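Local atomic coordinates of Poly(Beta-D-mannuronate) lyase (Pseudopedobacter saltans, PDB entry 7O79), a protein that probably cleaves alginate as a poly(beta-D-mannuronate) lyase of polysaccharide lyase family 6, built as a parallel beta-helix. Residues L66-G77 / I91-N102. Residues are numbered along the deposited sequence; the frame is centred on the assembly and turned at random.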
# COMPACT_ATOMS: atom_id res chain seq x y z
N LEU A 66 5.87 6.49 -19.81
CA LEU A 66 6.28 5.16 -20.26
C LEU A 66 5.13 4.20 -20.04
O LEU A 66 4.55 4.17 -18.94
CB LEU A 66 7.51 4.69 -19.49
CG LEU A 66 7.86 3.20 -19.50
CD1 LEU A 66 8.38 2.76 -20.86
CD2 LEU A 66 8.91 2.91 -18.42
N SER A 67 4.81 3.41 -21.07
CA SER A 67 3.76 2.40 -21.05
C SER A 67 4.35 1.08 -21.51
O SER A 67 4.90 0.99 -22.61
CB SER A 67 2.59 2.80 -21.96
OG SER A 67 1.98 3.98 -21.48
N PHE A 68 4.22 0.04 -20.68
CA PHE A 68 4.57 -1.32 -21.06
C PHE A 68 3.35 -1.92 -21.74
O PHE A 68 2.36 -2.22 -21.08
CB PHE A 68 4.93 -2.17 -19.83
CG PHE A 68 6.18 -1.74 -19.10
CD1 PHE A 68 6.13 -0.78 -18.11
CD2 PHE A 68 7.40 -2.34 -19.38
CE1 PHE A 68 7.28 -0.41 -17.41
CE2 PHE A 68 8.55 -1.98 -18.68
CZ PHE A 68 8.49 -1.01 -17.70
N ASP A 69 3.40 -2.10 -23.06
CA ASP A 69 2.21 -2.53 -23.81
C ASP A 69 2.40 -3.85 -24.54
O ASP A 69 1.66 -4.13 -25.49
CB ASP A 69 1.77 -1.46 -24.81
CG ASP A 69 1.49 -0.11 -24.14
OD1 ASP A 69 1.09 -0.08 -22.96
OD2 ASP A 69 1.68 0.92 -24.81
N ALA A 70 3.39 -4.65 -24.13
CA ALA A 70 3.56 -6.02 -24.60
C ALA A 70 4.36 -6.78 -23.55
O ALA A 70 5.03 -6.17 -22.71
CB ALA A 70 4.26 -6.06 -25.97
N PRO A 71 4.25 -8.11 -23.51
CA PRO A 71 4.84 -8.86 -22.39
C PRO A 71 6.35 -9.01 -22.52
O PRO A 71 6.94 -8.85 -23.59
CB PRO A 71 4.15 -10.23 -22.47
CG PRO A 71 3.81 -10.39 -23.92
CD PRO A 71 3.45 -8.99 -24.39
N TYR A 72 6.96 -9.31 -21.36
CA TYR A 72 8.40 -9.63 -21.24
C TYR A 72 9.29 -8.47 -21.66
O TYR A 72 10.31 -8.67 -22.33
CB TYR A 72 8.76 -10.90 -22.02
CG TYR A 72 7.71 -11.97 -21.95
CD1 TYR A 72 7.36 -12.54 -20.73
CD2 TYR A 72 7.07 -12.42 -23.09
CE1 TYR A 72 6.39 -13.53 -20.65
CE2 TYR A 72 6.10 -13.41 -23.03
CZ TYR A 72 5.77 -13.96 -21.80
OH TYR A 72 4.82 -14.94 -21.74
N LEU A 73 8.95 -7.26 -21.21
CA LEU A 73 9.73 -6.07 -21.48
C LEU A 73 10.32 -5.51 -20.19
O LEU A 73 9.64 -5.47 -19.16
CB LEU A 73 8.87 -5.00 -22.17
CG LEU A 73 8.23 -5.41 -23.49
CD1 LEU A 73 7.46 -4.25 -24.10
CD2 LEU A 73 9.31 -5.91 -24.44
N VAL A 74 11.57 -5.08 -20.27
CA VAL A 74 12.31 -4.58 -19.13
C VAL A 74 12.74 -3.15 -19.43
O VAL A 74 13.21 -2.86 -20.53
CB VAL A 74 13.54 -5.46 -18.82
CG1 VAL A 74 14.32 -4.92 -17.63
CG2 VAL A 74 13.12 -6.92 -18.62
N VAL A 75 12.60 -2.27 -18.44
CA VAL A 75 13.05 -0.89 -18.54
C VAL A 75 13.97 -0.63 -17.35
O VAL A 75 13.60 -0.95 -16.22
CB VAL A 75 11.88 0.11 -18.56
CG1 VAL A 75 12.38 1.52 -18.35
CG2 VAL A 75 11.10 -0.01 -19.88
N GLU A 76 15.16 -0.09 -17.62
CA GLU A 76 16.16 0.10 -16.58
C GLU A 76 16.79 1.48 -16.66
O GLU A 76 17.06 1.98 -17.75
CB GLU A 76 17.27 -0.94 -16.67
CG GLU A 76 16.78 -2.34 -16.85
CD GLU A 76 17.81 -3.35 -16.42
OE1 GLU A 76 17.59 -4.01 -15.39
OE2 GLU A 76 18.83 -3.48 -17.13
N GLY A 77 17.04 2.08 -15.49
CA GLY A 77 17.96 3.20 -15.40
C GLY A 77 17.47 4.57 -15.80
O GLY A 77 18.29 5.48 -15.97
N ILE A 91 4.21 6.11 -15.31
CA ILE A 91 4.62 4.79 -15.76
C ILE A 91 3.40 3.88 -15.69
O ILE A 91 2.65 3.92 -14.71
CB ILE A 91 5.77 4.24 -14.90
CG1 ILE A 91 7.05 5.02 -15.19
CG2 ILE A 91 5.98 2.75 -15.19
CD1 ILE A 91 8.08 4.92 -14.11
N GLN A 92 3.20 3.05 -16.71
CA GLN A 92 2.01 2.21 -16.73
C GLN A 92 2.33 0.80 -17.23
O GLN A 92 2.92 0.64 -18.30
CB GLN A 92 0.91 2.85 -17.58
CG GLN A 92 -0.44 2.16 -17.41
CD GLN A 92 -1.62 3.06 -17.76
OE1 GLN A 92 -1.56 4.28 -17.62
NE2 GLN A 92 -2.70 2.45 -18.25
N PHE A 93 1.95 -0.20 -16.43
CA PHE A 93 2.11 -1.62 -16.79
C PHE A 93 0.79 -2.07 -17.41
O PHE A 93 -0.16 -2.38 -16.68
CB PHE A 93 2.45 -2.48 -15.57
CG PHE A 93 3.84 -2.23 -14.99
CD1 PHE A 93 4.06 -1.20 -14.08
CD2 PHE A 93 4.91 -3.06 -15.33
CE1 PHE A 93 5.33 -0.98 -13.54
CE2 PHE A 93 6.19 -2.85 -14.78
CZ PHE A 93 6.40 -1.82 -13.88
N ASN A 94 0.74 -2.15 -18.74
CA ASN A 94 -0.48 -2.54 -19.44
C ASN A 94 -0.46 -3.99 -19.93
O ASN A 94 -1.38 -4.40 -20.64
CB ASN A 94 -0.75 -1.63 -20.64
CG ASN A 94 -1.22 -0.26 -20.22
OD1 ASN A 94 -2.10 -0.13 -19.37
ND2 ASN A 94 -0.64 0.79 -20.82
N SER A 95 0.56 -4.76 -19.57
CA SER A 95 0.74 -6.10 -20.12
C SER A 95 1.21 -7.00 -18.98
O SER A 95 1.02 -6.68 -17.80
CB SER A 95 1.70 -6.07 -21.32
OG SER A 95 1.65 -7.28 -22.04
N ASP A 96 1.85 -8.13 -19.31
CA ASP A 96 2.23 -9.12 -18.32
C ASP A 96 3.73 -9.36 -18.30
O ASP A 96 4.40 -9.23 -19.32
CB ASP A 96 1.54 -10.49 -18.53
CG ASP A 96 0.04 -10.38 -18.75
OD1 ASP A 96 -0.60 -9.48 -18.15
OD2 ASP A 96 -0.49 -11.25 -19.46
N TYR A 97 4.24 -9.69 -17.11
CA TYR A 97 5.63 -10.11 -16.94
C TYR A 97 6.61 -9.06 -17.46
O TYR A 97 7.60 -9.39 -18.11
CB TYR A 97 5.88 -11.47 -17.60
CG TYR A 97 5.45 -12.64 -16.74
CD1 TYR A 97 6.22 -13.01 -15.64
CD2 TYR A 97 4.30 -13.37 -17.02
CE1 TYR A 97 5.85 -14.08 -14.83
CE2 TYR A 97 3.92 -14.43 -16.22
CZ TYR A 97 4.71 -14.79 -15.14
OH TYR A 97 4.36 -15.85 -14.32
N CYS A 98 6.33 -7.79 -17.19
CA CYS A 98 7.30 -6.74 -17.45
C CYS A 98 7.98 -6.33 -16.15
O CYS A 98 7.53 -6.65 -15.05
CB CYS A 98 6.64 -5.53 -18.13
SG CYS A 98 5.93 -5.92 -19.74
N LYS A 99 9.10 -5.60 -16.29
CA LYS A 99 9.89 -5.20 -15.14
C LYS A 99 10.41 -3.78 -15.32
O LYS A 99 10.95 -3.44 -16.37
CB LYS A 99 11.07 -6.15 -14.91
CG LYS A 99 11.90 -5.77 -13.66
CD LYS A 99 12.91 -6.86 -13.27
CE LYS A 99 13.65 -7.41 -14.49
NZ LYS A 99 15.09 -7.72 -14.22
N LEU A 100 10.27 -2.98 -14.27
CA LEU A 100 10.91 -1.68 -14.17
C LEU A 100 11.95 -1.75 -13.06
O LEU A 100 11.63 -2.18 -11.95
CB LEU A 100 9.91 -0.57 -13.85
CG LEU A 100 10.54 0.81 -13.62
CD1 LEU A 100 11.06 1.34 -14.95
CD2 LEU A 100 9.56 1.80 -13.01
N GLU A 101 13.18 -1.33 -13.35
CA GLU A 101 14.14 -1.28 -12.26
C GLU A 101 15.14 -0.17 -12.49
O GLU A 101 15.31 0.33 -13.60
CB GLU A 101 14.82 -2.64 -12.04
CG GLU A 101 15.41 -3.33 -13.22
CD GLU A 101 16.00 -4.70 -12.81
OE1 GLU A 101 16.39 -5.47 -13.70
OE2 GLU A 101 16.10 -4.98 -11.60
N ASN A 102 15.74 0.26 -11.37
CA ASN A 102 16.78 1.28 -11.34
C ASN A 102 16.30 2.61 -11.93
O ASN A 102 17.07 3.33 -12.56
CB ASN A 102 18.06 0.80 -12.04
CG ASN A 102 19.33 1.31 -11.35
OD1 ASN A 102 19.30 1.68 -10.18
ND2 ASN A 102 20.44 1.33 -12.08
O HOH W 1 -0.81 3.74 -21.22
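Phe-68 lays one face of its ring on Phe-93 in an offset stack, the planes 7° apart and the centroids separated by 4.6 Å. Both side chains leave their strands in the same direction, with CG anti to the carbonyl carbon in both (chi1 -66° at Phe-68); this matched torsion, on residues paired in register, brings the rings into file. At the edge of the Phe-68 ring, in its plane, sits Gln-92 O, and Ile-91 CG2 comes in near that plane as well. Cys-98 approaches obliquely, its CB 3.5 Å from Phe-68 CD2, and Leu-100 CB meets CZ. Phe-93 passes the stack on to Phe-122. An alanine in place of Phe-68 would probably leave Phe-93 without its stacking partner on this side and open a gap beside Cys-98 and Leu-100.

These are neighbouring coils of the right-handed parallel beta-helix found in this lyase family, with the rings filed inside it. Two strands of each coil, 66-68 and 73-76 on one, 92-93 and 99-101 on the next, pair in parallel and in register; Phe-68 N to Gln-92 O and Val-75 N to Lys-99 O are two of the backbone hydrogen bonds that join the coils.

In the turn between the two strands of each coil, Asn-94 ND2 donates a fairly straight bond (163°) to Asp-69 OD1, 2.9 Å away and almost in the amide plane. The same nitrogen gives to a water that also bonds Ser-67 OG, while Gln-92 NE2 holds Asn-94 OD1 and so fixes the amide's rotation. Ala-70 O is buried without a partner, 3.1 Å from Cys-98 SG.

On the outward side, Glu-76 OE1 lies 2.5 Å from Glu-101 OE1, so one acid is probably protonated. Lys-99 NZ forms a salt bridge with that Glu-101 oxygen from above the carboxylate plane, and Gln-130 takes OE2.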